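Long-range contact in IroE protein (Escherichia coli, PDB 2GZS), which hydrolyses the trilactone ring of the siderophore enterobactin and its glucosylated forms, working on the iron-free compounds far better than on the iron-loaded ones: residues Val189-Glu203 and Leu230-Phe242. Residues are numbered along the deposited sequence; the frame is centred on the assembly and turned at random.
Sequences VEPLQFCTKHLAIME and LKDKGVNAVFWDF
K233 reaches across to V189 and grips its carbonyl: NZ sits 2.8 Å from V189 O, with CD passing beside V189 CG2. Its CG lies anti to its own carbonyl carbon (chi1 -70°) and the chain beyond is fully extended, which carries the ammonium to that oxygen. The backbone of K233 takes a second hold, its O accepting L192 N at 2.8 Å, while a water joins the same O to E190 O and F194 N. With a methionine here, V189 O would probably be left without its charged donor. Further along, on the sheet face under helix 219-232, L199 CD2 meets L230 CD1 at 3.7 Å and E203 CB comes to the edge of the F239 ring. A200, M202, V238 and W240 lie on the opposite face. There the CE methyl of M202, a selenomethionine in this crystal, rests over one face of the W240 indole, 4.1 Å from the five-membered ring centroid, a CH-pi contact; its SE, set obliquely to the indole, makes a Met-aromatic pair. A200 CB comes to the edge of that indole, at CD1. The H198 imidazole is tied to W240 NE1 through one water, and V238 CG2 packs 3.6 Å from H198 CE1. Strands 198-203 and 237-241 run parallel, 22° apart, as the last two strands of the alpha/beta-hydrolase sheet, with helix 219-232 making the crossover between them. Six backbone bonds zip them together, from L199 N to N236 O through F242 N to E203 O. The helix ends in a Schellman motif with G234 at positive phi, and a CB there would collide with L192 CD2. Outside the pair, K233 NZ also bonds T187 O, helix 247-262 packs on W240 and F242, and S174 OG hydrogen-bonds OE1 of E203, whose side chain lies about 9 Å from those of the active-site residues S149 and H247.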
loop_
_atom_site.group_PDB
_atom_site.type_symbol
_atom_site.label_atom_id
_atom_site.label_comp_id
_atom_site.label_asym_id
_atom_site.label_seq_id
_atom_site.Cartn_x
_atom_site.Cartn_y
_atom_site.Cartn_z
ATOM N N VAL A 189 11.984 -12.808 11.401
ATOM C CA VAL A 189 10.920 -12.770 12.401
ATOM C C VAL A 189 10.754 -14.082 13.119
ATOM O O VAL A 189 11.124 -15.168 12.666
ATOM C CB VAL A 189 9.551 -12.475 11.729
ATOM C CG1 VAL A 189 9.520 -11.091 11.131
ATOM C CG2 VAL A 189 9.289 -13.542 10.696
ATOM N N GLU A 190 10.170 -14.021 14.326
ATOM C CA GLU A 190 9.975 -15.286 15.056
ATOM C C GLU A 190 8.902 -16.173 14.461
ATOM O O GLU A 190 7.958 -15.605 13.863
ATOM C CB GLU A 190 9.555 -14.945 16.501
ATOM C CG GLU A 190 10.595 -14.162 17.278
ATOM C CD GLU A 190 10.462 -12.668 17.026
ATOM O OE1 GLU A 190 9.734 -12.236 16.091
ATOM O OE2 GLU A 190 11.116 -11.911 17.786
ATOM N N PRO A 191 8.998 -17.480 14.561
ATOM C CA PRO A 191 7.967 -18.397 14.067
ATOM C C PRO A 191 6.596 -18.008 14.579
ATOM O O PRO A 191 6.496 -17.710 15.781
ATOM C CB PRO A 191 8.357 -19.784 14.592
ATOM C CG PRO A 191 9.876 -19.640 14.525
ATOM C CD PRO A 191 10.151 -18.280 15.106
ATOM N N LEU A 192 5.614 -18.037 13.714
ATOM C CA LEU A 192 4.183 -17.982 14.015
ATOM C C LEU A 192 3.700 -16.588 14.381
ATOM O O LEU A 192 2.512 -16.345 14.243
ATOM C CB LEU A 192 3.831 -18.976 15.150
ATOM C CG LEU A 192 4.192 -20.428 14.818
ATOM C CD1 LEU A 192 3.452 -21.343 15.812
ATOM C CD2 LEU A 192 3.907 -20.831 13.385
ATOM N N GLN A 193 4.534 -15.663 14.806
ATOM C CA GLN A 193 3.966 -14.389 15.291
ATOM C C GLN A 193 3.417 -13.570 14.149
ATOM O O GLN A 193 2.611 -12.648 14.318
ATOM C CB GLN A 193 5.092 -13.640 16.013
ATOM C CG GLN A 193 4.811 -12.215 16.452
ATOM C CD GLN A 193 3.816 -12.233 17.648
ATOM O OE1 GLN A 193 2.810 -12.931 17.683
ATOM N NE2 GLN A 193 4.183 -11.421 18.621
ATOM N N PHE A 194 3.847 -13.821 12.891
ATOM C CA PHE A 194 3.364 -13.029 11.769
ATOM C C PHE A 194 2.352 -13.781 10.951
ATOM O O PHE A 194 2.037 -13.418 9.802
ATOM C CB PHE A 194 4.601 -12.609 10.894
ATOM C CG PHE A 194 5.423 -11.557 11.642
ATOM C CD1 PHE A 194 5.402 -10.222 11.289
ATOM C CD2 PHE A 194 6.197 -11.924 12.738
ATOM C CE1 PHE A 194 6.089 -9.263 11.984
ATOM C CE2 PHE A 194 6.883 -11.003 13.484
ATOM C CZ PHE A 194 6.839 -9.653 13.121
ATOM N N CYS A 195 1.817 -14.881 11.538
ATOM C CA CYS A 195 0.848 -15.700 10.811
ATOM C C CYS A 195 -0.433 -14.979 10.416
ATOM O O CYS A 195 -1.096 -15.422 9.464
ATOM C CB CYS A 195 0.522 -16.974 11.592
ATOM S SG CYS A 195 -0.288 -16.715 13.196
ATOM N N THR A 196 -0.841 -13.921 11.087
ATOM C CA THR A 196 -2.075 -13.248 10.638
ATOM C C THR A 196 -1.833 -12.110 9.663
ATOM O O THR A 196 -2.705 -11.294 9.379
ATOM C CB THR A 196 -2.752 -12.654 11.882
ATOM O OG1 THR A 196 -1.870 -11.730 12.544
ATOM C CG2 THR A 196 -3.022 -13.738 12.913
ATOM N N LYS A 197 -0.632 -11.946 9.141
ATOM C CA LYS A 197 -0.250 -10.853 8.259
ATOM C C LYS A 197 0.206 -11.418 6.908
ATOM O O LYS A 197 1.332 -11.911 6.814
ATOM C CB LYS A 197 0.889 -9.987 8.810
ATOM C CG LYS A 197 0.448 -9.280 10.081
ATOM C CD LYS A 197 1.399 -8.178 10.544
ATOM C CE LYS A 197 2.195 -8.452 11.784
ATOM N NZ LYS A 197 3.203 -7.365 12.075
ATOM N N HIS A 198 -0.695 -11.368 5.910
ATOM C CA HIS A 198 -0.399 -11.866 4.572
ATOM C C HIS A 198 0.561 -10.950 3.838
ATOM O O HIS A 198 0.318 -9.738 3.889
ATOM C CB HIS A 198 -1.700 -11.872 3.738
ATOM C CG HIS A 198 -1.519 -12.089 2.285
ATOM N ND1 HIS A 198 -0.926 -13.261 1.793
ATOM C CD2 HIS A 198 -1.879 -11.338 1.216
ATOM C CE1 HIS A 198 -0.916 -13.192 0.461
ATOM N NE2 HIS A 198 -1.472 -12.053 0.092
ATOM N N LEU A 199 1.596 -11.517 3.228
ATOM C CA LEU A 199 2.560 -10.615 2.571
ATOM C C LEU A 199 2.589 -10.974 1.098
ATOM O O LEU A 199 2.796 -12.143 0.756
ATOM C CB LEU A 199 3.950 -10.834 3.184
ATOM C CG LEU A 199 5.044 -10.016 2.493
ATOM C CD1 LEU A 199 4.786 -8.525 2.599
ATOM C CD2 LEU A 199 6.385 -10.469 3.125
ATOM N N ALA A 200 2.385 -10.026 0.232
ATOM C CA ALA A 200 2.398 -10.226 -1.213
ATOM C C ALA A 200 3.521 -9.352 -1.773
ATOM O O ALA A 200 3.390 -8.124 -1.789
ATOM C CB ALA A 200 1.073 -9.845 -1.857
ATOM N N ILE A 201 4.607 -9.990 -2.237
ATOM C CA ILE A 201 5.673 -9.230 -2.884
ATOM C C ILE A 201 5.437 -9.212 -4.389
ATOM O O ILE A 201 5.093 -10.271 -4.946
ATOM C CB ILE A 201 7.055 -9.852 -2.574
ATOM C CG1 ILE A 201 7.295 -9.873 -1.053
ATOM C CG2 ILE A 201 8.154 -9.122 -3.308
ATOM C CD1 ILE A 201 8.601 -10.569 -0.675
HETATM N N MSE A 202 5.524 -8.045 -4.997
HETATM C CA MSE A 202 5.124 -7.845 -6.361
HETATM C C MSE A 202 6.323 -7.247 -7.080
HETATM O O MSE A 202 6.817 -6.202 -6.659
HETATM C CB MSE A 202 3.921 -6.908 -6.463
HETATM C CG MSE A 202 2.771 -7.275 -5.460
HETATM SE SE MSE A 202 1.245 -6.135 -5.545
HETATM C CE MSE A 202 0.226 -7.205 -6.753
ATOM N N GLU A 203 6.789 -7.903 -8.148
ATOM C CA GLU A 203 7.946 -7.340 -8.831
ATOM C C GLU A 203 7.728 -7.455 -10.340
ATOM O O GLU A 203 6.951 -8.300 -10.764
ATOM C CB GLU A 203 9.257 -8.095 -8.474
ATOM C CG GLU A 203 9.709 -7.835 -7.035
ATOM C CD GLU A 203 10.442 -6.531 -6.854
ATOM O OE1 GLU A 203 10.779 -5.812 -7.845
ATOM O OE2 GLU A 203 10.767 -6.151 -5.689
ATOM N N LEU A 230 9.708 -17.654 5.109
ATOM C CA LEU A 230 8.470 -17.169 5.758
ATOM C C LEU A 230 7.469 -18.285 5.891
ATOM O O LEU A 230 6.791 -18.433 6.933
ATOM C CB LEU A 230 7.902 -16.013 4.955
ATOM C CG LEU A 230 8.720 -14.702 5.056
ATOM C CD1 LEU A 230 8.066 -13.601 4.253
ATOM C CD2 LEU A 230 8.879 -14.307 6.532
ATOM N N LYS A 231 7.345 -19.145 4.900
ATOM C CA LYS A 231 6.432 -20.290 5.024
ATOM C C LYS A 231 6.786 -21.175 6.189
ATOM O O LYS A 231 5.900 -21.610 6.933
ATOM C CB LYS A 231 6.584 -21.113 3.726
ATOM C CG LYS A 231 5.492 -20.766 2.729
ATOM C CD LYS A 231 5.617 -19.387 2.109
ATOM C CE LYS A 231 6.134 -19.552 0.688
ATOM N NZ LYS A 231 5.078 -19.417 -0.345
ATOM N N ASP A 232 8.113 -21.394 6.319
ATOM C CA ASP A 232 8.549 -22.185 7.458
ATOM C C ASP A 232 8.166 -21.519 8.799
ATOM O O ASP A 232 7.948 -22.225 9.808
ATOM C CB ASP A 232 10.076 -22.392 7.441
ATOM C CG ASP A 232 10.603 -23.406 6.463
ATOM O OD1 ASP A 232 9.784 -24.168 5.904
ATOM O OD2 ASP A 232 11.839 -23.440 6.242
ATOM N N LYS A 233 8.111 -20.201 8.793
ATOM C CA LYS A 233 7.757 -19.456 9.988
ATOM C C LYS A 233 6.249 -19.274 10.123
ATOM O O LYS A 233 5.820 -18.489 10.990
ATOM C CB LYS A 233 8.502 -18.110 9.958
ATOM C CG LYS A 233 9.984 -18.471 10.195
ATOM C CD LYS A 233 10.888 -17.263 10.195
ATOM C CE LYS A 233 12.235 -17.688 10.807
ATOM N NZ LYS A 233 13.024 -16.480 11.082
ATOM N N GLY A 234 5.470 -19.915 9.245
ATOM C CA GLY A 234 4.013 -19.904 9.433
ATOM C C GLY A 234 3.304 -18.759 8.743
ATOM O O GLY A 234 2.109 -18.473 8.955
ATOM N N VAL A 235 3.984 -18.026 7.843
ATOM C CA VAL A 235 3.449 -16.871 7.160
ATOM C C VAL A 235 2.881 -17.211 5.784
ATOM O O VAL A 235 3.505 -17.980 5.064
ATOM C CB VAL A 235 4.558 -15.799 6.950
ATOM C CG1 VAL A 235 4.098 -14.636 6.100
ATOM C CG2 VAL A 235 5.112 -15.283 8.279
ATOM N N ASN A 236 1.727 -16.624 5.464
ATOM C CA ASN A 236 1.170 -16.716 4.113
ATOM C C ASN A 236 1.879 -15.651 3.276
ATOM O O ASN A 236 1.472 -14.485 3.383
ATOM C CB ASN A 236 -0.332 -16.433 4.187
ATOM C CG ASN A 236 -1.103 -16.539 2.882
ATOM O OD1 ASN A 236 -0.529 -16.669 1.813
ATOM N ND2 ASN A 236 -2.429 -16.490 2.994
ATOM N N ALA A 237 2.881 -16.058 2.523
ATOM C CA ALA A 237 3.627 -15.073 1.697
ATOM C C ALA A 237 3.591 -15.537 0.245
ATOM O O ALA A 237 3.766 -16.748 0.018
ATOM C CB ALA A 237 5.060 -14.969 2.116
ATOM N N VAL A 238 3.397 -14.660 -0.697
ATOM C CA VAL A 238 3.262 -15.006 -2.084
ATOM C C VAL A 238 4.025 -14.002 -2.920
ATOM O O VAL A 238 4.327 -12.891 -2.465
ATOM C CB VAL A 238 1.792 -15.030 -2.548
ATOM C CG1 VAL A 238 0.960 -15.996 -1.683
ATOM C CG2 VAL A 238 1.129 -13.676 -2.469
ATOM N N PHE A 239 4.298 -14.407 -4.159
ATOM C CA PHE A 239 4.970 -13.545 -5.109
ATOM C C PHE A 239 4.099 -13.285 -6.344
ATOM O O PHE A 239 3.569 -14.249 -6.923
ATOM C CB PHE A 239 6.287 -14.232 -5.514
ATOM C CG PHE A 239 7.070 -13.561 -6.605
ATOM C CD1 PHE A 239 7.292 -12.191 -6.478
ATOM C CD2 PHE A 239 7.558 -14.280 -7.701
ATOM C CE1 PHE A 239 8.018 -11.505 -7.426
ATOM C CE2 PHE A 239 8.297 -13.560 -8.624
ATOM C CZ PHE A 239 8.533 -12.215 -8.495
ATOM N N TRP A 240 3.904 -12.076 -6.752
ATOM C CA TRP A 240 3.218 -11.699 -7.988
ATOM C C TRP A 240 4.285 -11.185 -8.950
ATOM O O TRP A 240 4.963 -10.199 -8.654
ATOM C CB TRP A 240 2.199 -10.601 -7.743
ATOM C CG TRP A 240 0.986 -10.968 -6.921
ATOM C CD1 TRP A 240 0.846 -10.983 -5.568
ATOM C CD2 TRP A 240 -0.265 -11.388 -7.478
ATOM N NE1 TRP A 240 -0.428 -11.385 -5.228
ATOM C CE2 TRP A 240 -1.109 -11.631 -6.400
ATOM C CE3 TRP A 240 -0.656 -11.549 -8.818
ATOM C CZ2 TRP A 240 -2.417 -12.052 -6.627
ATOM C CZ3 TRP A 240 -1.975 -11.976 -9.028
ATOM C CH2 TRP A 240 -2.779 -12.213 -7.935
ATOM N N ASP A 241 4.424 -11.857 -10.077
ATOM C CA ASP A 241 5.413 -11.456 -11.072
ATOM C C ASP A 241 4.768 -10.780 -12.267
ATOM O O ASP A 241 3.738 -11.311 -12.777
ATOM C CB ASP A 241 6.121 -12.719 -11.582
ATOM C CG ASP A 241 7.407 -12.403 -12.304
ATOM O OD1 ASP A 241 7.830 -11.250 -12.406
ATOM O OD2 ASP A 241 7.985 -13.443 -12.736
ATOM N N PHE A 242 5.230 -9.650 -12.720
ATOM C CA PHE A 242 4.750 -8.984 -13.898
ATOM C C PHE A 242 5.919 -8.821 -14.874
ATOM O O PHE A 242 6.551 -7.770 -14.842
ATOM C CB PHE A 242 4.166 -7.596 -13.535
ATOM C CG PHE A 242 3.008 -7.760 -12.554
ATOM C CD1 PHE A 242 1.707 -8.003 -12.976
ATOM C CD2 PHE A 242 3.230 -7.684 -11.187
ATOM C CE1 PHE A 242 0.693 -8.168 -12.041
ATOM C CE2 PHE A 242 2.201 -7.821 -10.265
ATOM C CZ PHE A 242 0.902 -8.061 -10.681
HETATM O O HOH W 1 5.964 -15.616 11.833
HETATM O O HOH W 2 0.544 -14.642 7.066
HETATM O O HOH W 3 -0.522 -18.007 7.997
HETATM O O HOH W 4 -1.951 -11.972 -2.716
#